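Conserved hypothetical protein, putative anti-sigma factor (Parabacteroides distasonis, PDB 4M0N) probably acts as a membrane-bound antagonist of a sigma factor, this chain being the part that carries its FecR and FecR C-terminal domains. Local coordinates at residues A[82-87]-A[105-110]; A[172-177]-A[204-209]; A[208-211]-A[215-218]. The protein carries 1 engineered substitution. One frame throughout, in Å; residues are numbered along the deposited sequence. Where two conformers were deposited one is given.

Contact 1 of 3, residues A[82-87]-A[105-110]; sequences VRTRQA and ELMAVS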
loop_
_atom_site.group_PDB
_atom_site.type_symbol
_atom_site.label_atom_id
_atom_site.label_comp_id
_atom_site.label_asym_id
_atom_site.label_seq_id
_atom_site.Cartn_x
_atom_site.Cartn_y
_atom_site.Cartn_z
ATOM N N VAL A 82 -1.089 3.341 14.196
ATOM C CA VAL A 82 -0.215 2.608 13.288
ATOM C C VAL A 82 0.994 3.516 13.056
ATOM O O VAL A 82 0.873 4.585 12.463
ATOM C CB VAL A 82 -0.888 2.289 11.955
ATOM C CG1 VAL A 82 0.140 1.631 11.012
ATOM C CG2 VAL A 82 -2.114 1.413 12.158
ATOM N N ARG A 83 2.139 3.084 13.544
ATOM C CA ARG A 83 3.371 3.851 13.443
ATOM C C ARG A 83 4.205 3.353 12.289
ATOM O O ARG A 83 4.690 2.206 12.271
ATOM C CB ARG A 83 4.174 3.762 14.738
ATOM C CG ARG A 83 5.545 4.440 14.689
ATOM C CD ARG A 83 5.987 4.816 16.092
ATOM N NE ARG A 83 5.098 5.820 16.646
ATOM C CZ ARG A 83 4.925 6.060 17.940
ATOM N NH1 ARG A 83 5.630 5.402 18.860
ATOM N NH2 ARG A 83 4.072 7.012 18.317
ATOM N N THR A 84 4.343 4.237 11.318
ATOM C CA THR A 84 5.233 4.040 10.216
ATOM C C THR A 84 6.367 5.055 10.282
ATOM O O THR A 84 6.322 6.043 11.020
ATOM C CB THR A 84 4.527 4.185 8.877
ATOM O OG1 THR A 84 4.236 5.572 8.641
ATOM C CG2 THR A 84 3.272 3.365 8.825
ATOM N N ARG A 85 7.393 4.785 9.500
ATOM C CA ARG A 85 8.524 5.678 9.498
ATOM C C ARG A 85 8.093 7.118 9.212
ATOM O O ARG A 85 8.620 8.040 9.833
ATOM C CB ARG A 85 9.577 5.221 8.494
ATOM C CG ARG A 85 10.849 6.073 8.537
ATOM C CD ARG A 85 11.829 5.729 7.416
ATOM N NE ARG A 85 11.299 5.963 6.064
ATOM C CZ ARG A 85 11.334 7.119 5.391
ATOM N NH1 ARG A 85 11.877 8.214 5.918
ATOM N NH2 ARG A 85 10.821 7.183 4.165
ATOM N N GLN A 86 7.170 7.291 8.265
ATOM C CA GLN A 86 6.780 8.597 7.755
ATOM C C GLN A 86 5.745 9.310 8.630
ATOM O O GLN A 86 5.641 10.540 8.594
ATOM C CB GLN A 86 6.202 8.433 6.368
ATOM C CG GLN A 86 7.196 7.858 5.366
ATOM C CD GLN A 86 7.006 6.368 5.115
ATOM O OE1 GLN A 86 6.602 5.598 6.017
ATOM N NE2 GLN A 86 7.333 5.943 3.892
ATOM N N ALA A 87 4.947 8.521 9.350
ATOM C CA ALA A 87 3.727 9.052 9.937
ATOM C C ALA A 87 3.158 8.127 10.948
ATOM O O ALA A 87 3.282 6.911 10.842
ATOM C CB ALA A 87 2.668 9.245 8.864
ATOM N N GLU A 105 8.501 5.091 -3.661
ATOM C CA GLU A 105 8.591 6.545 -3.663
ATOM C C GLU A 105 7.396 7.170 -2.943
ATOM O O GLU A 105 7.511 8.282 -2.440
ATOM C CB GLU A 105 8.747 7.113 -5.088
ATOM C CG GLU A 105 7.563 6.962 -6.029
ATOM C CD GLU A 105 7.683 7.819 -7.283
ATOM O OE1 GLU A 105 8.771 7.834 -7.901
ATOM O OE2 GLU A 105 6.682 8.475 -7.654
ATOM N N LEU A 106 6.262 6.469 -2.880
ATOM C CA LEU A 106 5.079 7.032 -2.260
ATOM C C LEU A 106 4.601 6.242 -1.065
ATOM O O LEU A 106 4.769 5.017 -1.014
ATOM C CB LEU A 106 3.929 7.112 -3.253
ATOM C CG LEU A 106 4.164 7.806 -4.588
ATOM C CD1 LEU A 106 2.974 7.616 -5.525
ATOM C CD2 LEU A 106 4.411 9.274 -4.326
ATOM N N MET A 107 4.002 6.956 -0.109
ATOM C CA MET A 107 3.268 6.380 0.989
ATOM C C MET A 107 1.851 6.966 0.953
ATOM O O MET A 107 1.674 8.107 0.580
ATOM C CB MET A 107 3.987 6.732 2.282
ATOM C CG MET A 107 3.322 6.328 3.555
ATOM S SD MET A 107 2.260 7.577 4.283
ATOM C CE MET A 107 2.059 6.749 5.862
ATOM N N ALA A 108 0.855 6.149 1.239
ATOM C CA ALA A 108 -0.523 6.635 1.203
ATOM C C ALA A 108 -1.375 6.010 2.273
ATOM O O ALA A 108 -1.298 4.794 2.539
ATOM C CB ALA A 108 -1.176 6.385 -0.141
ATOM N N VAL A 109 -2.220 6.856 2.868
ATOM C CA VAL A 109 -3.226 6.433 3.819
ATOM C C VAL A 109 -4.595 6.765 3.246
ATOM O O VAL A 109 -4.832 7.880 2.805
ATOM C CB VAL A 109 -3.049 7.161 5.172
ATOM C CG1 VAL A 109 -4.144 6.793 6.154
ATOM C CG2 VAL A 109 -1.655 6.871 5.735
ATOM N N SER A 110 -5.463 5.761 3.205
ATOM C CA SER A 110 -6.760 5.854 2.509
ATOM C C SER A 110 -7.836 5.323 3.431
ATOM O O SER A 110 -7.731 4.206 3.935
ATOM C CB SER A 110 -6.740 5.018 1.245
ATOM O OG SER A 110 -5.610 5.287 0.409
#

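Contact 2 of 3, residues A[172-177]-A[204-209]; sequences HDLERM and EAVLNA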
loop_
_atom_site.group_PDB
_atom_site.type_symbol
_atom_site.label_atom_id
_atom_site.label_comp_id
_atom_site.label_asym_id
_atom_site.label_seq_id
_atom_site.Cartn_x
_atom_site.Cartn_y
_atom_site.Cartn_z
ATOM N N HIS A 172 6.634 -2.004 -8.746
ATOM C CA HIS A 172 6.852 -2.528 -7.395
ATOM C C HIS A 172 5.640 -3.336 -6.903
ATOM O O HIS A 172 5.805 -4.411 -6.351
ATOM C CB HIS A 172 7.142 -1.385 -6.449
ATOM C CG HIS A 172 8.548 -0.890 -6.529
ATOM N ND1 HIS A 172 9.195 -0.312 -5.456
ATOM C CD2 HIS A 172 9.443 -0.916 -7.543
ATOM C CE1 HIS A 172 10.429 0.010 -5.813
ATOM N NE2 HIS A 172 10.604 -0.344 -7.076
ATOM N N ASP A 173 4.429 -2.846 -7.154
ATOM C CA ASP A 173 3.220 -3.598 -6.805
ATOM C C ASP A 173 3.186 -4.951 -7.490
ATOM O O ASP A 173 2.821 -5.979 -6.882
ATOM C CB ASP A 173 1.943 -2.866 -7.202
ATOM C CG ASP A 173 1.668 -1.640 -6.364
ATOM O OD1 ASP A 173 2.295 -1.467 -5.310
ATOM O OD2 ASP A 173 0.778 -0.869 -6.774
ATOM N N LEU A 174 3.541 -4.968 -8.774
ATOM C CA LEU A 174 3.541 -6.230 -9.514
ATOM C C LEU A 174 4.581 -7.203 -8.988
ATOM O O LEU A 174 4.280 -8.399 -8.765
ATOM C CB LEU A 174 3.746 -5.995 -11.010
ATOM C CG LEU A 174 2.703 -5.134 -11.745
ATOM C CD1 LEU A 174 3.049 -5.079 -13.227
ATOM C CD2 LEU A 174 1.279 -5.605 -11.547
ATOM N N GLU A 175 5.789 -6.709 -8.756
ATOM C CA GLU A 175 6.829 -7.567 -8.203
ATOM C C GLU A 175 6.407 -8.211 -6.894
ATOM O O GLU A 175 6.608 -9.413 -6.660
ATOM C CB GLU A 175 8.126 -6.795 -7.954
ATOM C CG GLU A 175 8.834 -6.299 -9.182
ATOM C CD GLU A 175 10.158 -5.666 -8.818
ATOM O OE1 GLU A 175 10.134 -4.592 -8.176
ATOM O OE2 GLU A 175 11.192 -6.247 -9.183
ATOM N N ARG A 176 5.791 -7.417 -6.027
ATOM C CA ARG A 176 5.350 -7.920 -4.746
ATOM C C ARG A 176 4.157 -8.885 -4.821
ATOM O O ARG A 176 4.112 -9.889 -4.111
ATOM C CB ARG A 176 5.000 -6.740 -3.845
ATOM C CG ARG A 176 6.229 -5.993 -3.402
ATOM C CD ARG A 176 5.885 -4.979 -2.315
ATOM N NE ARG A 176 5.094 -3.884 -2.850
ATOM C CZ ARG A 176 5.544 -2.653 -3.104
ATOM N NH1 ARG A 176 6.794 -2.324 -2.885
ATOM N NH2 ARG A 176 4.717 -1.743 -3.616
ATOM N N MET A 177 3.204 -8.565 -5.684
ATOM C CA MET A 177 2.022 -9.412 -5.858
ATOM C C MET A 177 2.357 -10.759 -6.434
ATOM O O MET A 177 1.845 -11.767 -5.945
ATOM C CB MET A 177 0.992 -8.762 -6.786
ATOM C CG MET A 177 -0.209 -9.668 -7.089
ATOM S SD MET A 177 -1.607 -8.746 -7.775
ATOM C CE MET A 177 -2.262 -7.819 -6.370
ATOM N N GLU A 204 0.998 -11.748 -16.815
ATOM C CA GLU A 204 1.068 -11.616 -18.272
ATOM C C GLU A 204 -0.039 -10.687 -18.775
ATOM O O GLU A 204 0.208 -9.755 -19.545
ATOM C CB GLU A 204 0.974 -13.000 -18.937
ATOM C CG GLU A 204 1.423 -13.052 -20.390
ATOM C CD GLU A 204 1.313 -14.457 -20.986
ATOM O OE1 GLU A 204 1.108 -15.423 -20.216
ATOM O OE2 GLU A 204 1.431 -14.599 -22.221
ATOM N N ALA A 205 -1.254 -10.926 -18.296
ATOM C CA ALA A 205 -2.432 -10.128 -18.671
ATOM C C ALA A 205 -2.325 -8.672 -18.255
ATOM O O ALA A 205 -2.739 -7.747 -18.976
ATOM C CB ALA A 205 -3.672 -10.744 -18.031
ATOM N N VAL A 206 -1.802 -8.456 -17.050
ATOM C CA VAL A 206 -1.626 -7.106 -16.579
ATOM C C VAL A 206 -0.592 -6.391 -17.430
ATOM O O VAL A 206 -0.824 -5.262 -17.828
ATOM C CB VAL A 206 -1.243 -7.034 -15.098
ATOM C CG1 VAL A 206 -0.996 -5.581 -14.731
ATOM C CG2 VAL A 206 -2.339 -7.648 -14.218
ATOM N N LEU A 207 0.520 -7.060 -17.739
ATOM C CA LEU A 207 1.537 -6.463 -18.597
ATOM C C LEU A 207 1.022 -6.196 -20.026
ATOM O O LEU A 207 1.315 -5.154 -20.588
ATOM C CB LEU A 207 2.807 -7.307 -18.615
ATOM C CG LEU A 207 3.505 -7.404 -17.246
ATOM C CD1 LEU A 207 4.630 -8.421 -17.332
ATOM C CD2 LEU A 207 4.021 -6.042 -16.815
ATOM N N ASN A 208 0.210 -7.098 -20.571
ATOM C CA ASN A 208 -0.435 -6.850 -21.875
ATOM C C ASN A 208 -1.328 -5.608 -21.856
ATOM O O ASN A 208 -1.330 -4.800 -22.795
ATOM C CB ASN A 208 -1.257 -8.071 -22.330
ATOM C CG ASN A 208 -0.414 -9.308 -22.549
ATOM O OD1 ASN A 208 0.791 -9.229 -22.782
ATOM N ND2 ASN A 208 -1.055 -10.470 -22.502
ATOM N N ALA A 209 -2.080 -5.442 -20.781
ATOM C CA ALA A 209 -2.949 -4.285 -20.639
ATOM C C ALA A 209 -2.148 -2.996 -20.584
ATOM O O ALA A 209 -2.546 -1.981 -21.157
ATOM C CB ALA A 209 -3.811 -4.429 -19.410
#

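Contact 3 of 3, residues A[208-211]-A[215-218]; sequences NAIQ and GIRY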
loop_
_atom_site.group_PDB
_atom_site.type_symbol
_atom_site.label_atom_id
_atom_site.label_comp_id
_atom_site.label_asym_id
_atom_site.label_seq_id
_atom_site.Cartn_x
_atom_site.Cartn_y
_atom_site.Cartn_z
ATOM N N ASN A 208 0.210 -7.098 -20.571
ATOM C CA ASN A 208 -0.435 -6.850 -21.875
ATOM C C ASN A 208 -1.328 -5.608 -21.856
ATOM O O ASN A 208 -1.330 -4.800 -22.795
ATOM C CB ASN A 208 -1.257 -8.071 -22.330
ATOM C CG ASN A 208 -0.414 -9.308 -22.549
ATOM O OD1 ASN A 208 0.791 -9.229 -22.782
ATOM N ND2 ASN A 208 -1.055 -10.470 -22.502
ATOM N N ALA A 209 -2.080 -5.442 -20.781
ATOM C CA ALA A 209 -2.949 -4.285 -20.639
ATOM C C ALA A 209 -2.148 -2.996 -20.584
ATOM O O ALA A 209 -2.546 -1.981 -21.157
ATOM C CB ALA A 209 -3.811 -4.429 -19.410
ATOM N N ILE A 210 -1.015 -3.038 -19.891
ATOM C CA ILE A 210 -0.096 -1.913 -19.863
ATOM C C ILE A 210 0.467 -1.656 -21.245
ATOM O O ILE A 210 0.547 -0.504 -21.656
ATOM C CB ILE A 210 1.041 -2.147 -18.851
ATOM C CG1 ILE A 210 0.480 -2.033 -17.440
ATOM C CG2 ILE A 210 2.147 -1.125 -18.997
ATOM C CD1 ILE A 210 1.349 -2.656 -16.388
ATOM N N GLN A 211 0.845 -2.725 -21.949
ATOM C CA GLN A 211 1.344 -2.604 -23.324
ATOM C C GLN A 211 0.303 -1.917 -24.194
ATOM O O GLN A 211 0.617 -0.958 -24.902
ATOM C CB GLN A 211 1.724 -3.968 -23.908
ATOM C CG GLN A 211 2.400 -3.899 -25.277
ATOM C CD GLN A 211 2.513 -5.248 -25.949
ATOM O OE1 GLN A 211 2.909 -6.239 -25.339
ATOM N NE2 GLN A 211 2.178 -5.289 -27.225
ATOM N N GLY A 215 2.313 1.233 -24.911
ATOM C CA GLY A 215 3.347 0.728 -25.801
ATOM C C GLY A 215 4.479 -0.017 -25.098
ATOM O O GLY A 215 5.318 -0.627 -25.752
ATOM N N ILE A 216 4.510 -0.011 -23.770
ATOM C CA ILE A 216 5.577 -0.711 -23.054
ATOM C C ILE A 216 5.497 -2.220 -23.331
ATOM O O ILE A 216 4.443 -2.825 -23.155
ATOM C CB ILE A 216 5.485 -0.435 -21.541
ATOM C CG1 ILE A 216 5.774 1.044 -21.262
ATOM C CG2 ILE A 216 6.462 -1.301 -20.742
ATOM C CD1 ILE A 216 5.264 1.501 -19.917
ATOM N N ARG A 217 6.596 -2.813 -23.798
ATOM C CA ARG A 217 6.661 -4.257 -24.001
ATOM C C ARG A 217 7.430 -4.901 -22.863
ATOM O O ARG A 217 8.091 -4.217 -22.067
ATOM C CB ARG A 217 7.325 -4.609 -25.338
ATOM C CG ARG A 217 6.452 -4.329 -26.552
ATOM C CD ARG A 217 7.144 -4.696 -27.857
ATOM N NE ARG A 217 6.556 -3.928 -28.958
ATOM C CZ ARG A 217 5.468 -4.274 -29.647
ATOM N NH1 ARG A 217 4.824 -5.414 -29.394
ATOM N NH2 ARG A 217 5.020 -3.468 -30.608
ATOM N N TYR A 218 7.333 -6.219 -22.780
ATOM C CA TYR A 218 8.097 -6.978 -21.798
ATOM C C TYR A 218 8.676 -8.257 -22.397
ATOM O O TYR A 218 8.063 -8.862 -23.270
ATOM C CB TYR A 218 7.204 -7.325 -20.610
ATOM C CG TYR A 218 6.051 -8.238 -20.956
ATOM C CD1 TYR A 218 4.883 -7.732 -21.524
ATOM C CD2 TYR A 218 6.130 -9.605 -20.712
ATOM C CE1 TYR A 218 3.821 -8.560 -21.822
ATOM C CE2 TYR A 218 5.074 -10.442 -21.011
ATOM C CZ TYR A 218 3.921 -9.912 -21.563
ATOM O OH TYR A 218 2.872 -10.753 -21.868
#

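Contact 1 of 3, residues A[82-87]-A[105-110]
Met107 carries the whole contact, reaching from strand 106-111 into the turn at 84-87. Its CB lies 3.8 Å from NE2 of Gln86, and its CG passes 4.0 Å from the amide carbon CD of the same residue, the two side chains lying alongside and pointing opposite ways. A bend at chi2 (-93°) then turns the thioether away from the amide and toward the base of the turn. There the terminal CE meets Ala87 CB at 4.0 Å and Thr84 OG1 at 3.7 Å, an apolar contact beside a hydroxyl that is already engaged. Thr84 OG1 donates to Ala87 O at 2.7 Å, in the carbonyl plane on a lone pair. That oxygen also accepts from Thr84 N (2.9 Å), so two donors grip it and hold the turn closed. Backbone angles at Arg85 and Gln86 fit a type I turn in a two-residue hairpin loop joining strands 80-83 and 88-91. The Gln86 amide is tied on its NE2 side to Asn137; an alanine here would probably leave Asn137 without that partner and open a gap beside CB and CG of Met107. Strand 106-111 belongs to the other sheet from 80-83 and 88-91, so Met107 bridges the two sheets within the FecR domain: Thr84, Gln86 and Met107 also touch strand 94-100, and Ala87 rests on strand 116-120.

Contact 2 of 3, residues A[172-177]-A[204-209]
Leu174 meets Val206 and Leu207 without any flat group taking part; the guanidinium of Arg176, in the same helix 167-178 as Leu174, lies well away from helix 203-214. Over one face of it, displaced toward the rim, sits the carbonyl oxygen His172 O, 3.6 Å above the plane. Near its periphery, Arg176 NH2 forms a salt bridge with Asp173 OD1 at 3.0 Å. The bond is bent, with an N-H...acceptor angle of 136°, and the carboxylate oxygen lies 18° out of the guanidinium plane. Arg176 also makes salt bridges with Glu103 and Asp104 and a cation-pi contact with Tyr101, while Asp173 OD1 has a second cationic partner in Lys99. These charges thus tie the helix to residues of the FecR range, whereas Leu174 works toward helix 203-214.

The leucine divides its two methyls between two partners. CD2 of Leu174 comes within 3.9 Å of Val206 CG1, and the two side chains cross at a slant. CD1 of Leu174 stands 3.8 Å from CD2 of Leu207, the two leucines overlapping head to tail. Val206 offers its CG1 branch because that methyl is anti to the backbone N (chi1 176°). No hydrogen bond spans the two segments, and the closest CA atoms, those of Leu174 and Val206, are 8.8 Å apart; the join therefore rests on branch ends of three buried side chains. Beside it runs strand 159-166, whose Leu160 touches Leu174, Met177 and Val206 and so lies against both helices. Strand 217-221 also borders the contact, with Tyr218 packed on Leu207. Two helices packed together beside these strands would be consistent with the secretin N0-like clan to which the FecR C-terminal family belongs.

Contact 3 of 3, residues A[208-211]-A[215-218]
Asn208 and Tyr218 cross obliquely, their amide and ring planes 35° apart, with the amide oxygen at the ring edge rather than over a face. Tyr218 OH donates to Asn208 OD1 at 2.7 Å, approaching 30° away from the carbonyl plane. The ring can reach back to the helix because Tyr218 CG lies between its own backbone N and carbonyl carbon (chi1 64°). Gln211, nearly one helical turn farther on, lies extended beyond CG and runs at a slant to Arg217. The nearest atoms of that pair, Gln211 NE2 and Arg217 NH1, are both donors at 3.4 Å, so this is proximity and not a hydrogen bond.

The arrangement is a helix C-terminus turning into a strand: helix 203-214 gives way at Gly215, the first residue outside helical angles, whose phi is positive, and the chain continues into strand 217-221 of the FecR C-terminal domain. A last helical bond, Gly215 N to Gln211 O at 2.8 Å, precedes the change of direction, and Thr214 OG1 then takes the next amide, that of Ile216. The reversal brings Ile216 O over the helix flank, 3.1 Å from Gln211 CA in a C-H...O contact and 3.0 Å from Gln211 CB. On the buried side Ile210 and Ile216 meet at their branch ends, CG2 of Ile210 lying 4.2 Å from CD1 of Ile216, and Leu227 of strand 224-228 backs the second isoleucine.

Contacts 2 and 3 share helix 203-214 and belong to the FecR C-terminal range. They touch directly through Tyr218, which also packs against Glu204, their centres being about 10 Å apart. Contact 1 stands alone in the FecR range, about 23 Å from contact 2 centre to centre, and shares no element with either. Contacts 1 and 2 are buried and have no hydrogen bond across the segments: one joins two sheets through a single methionine, the other two helices through the methyl ends of branched side chains. Contact 3, farthest from the chain centre and partly exposed, instead combines two hydrogen bonds with an isoleucine pair, as fits a helix end turning into its next strand.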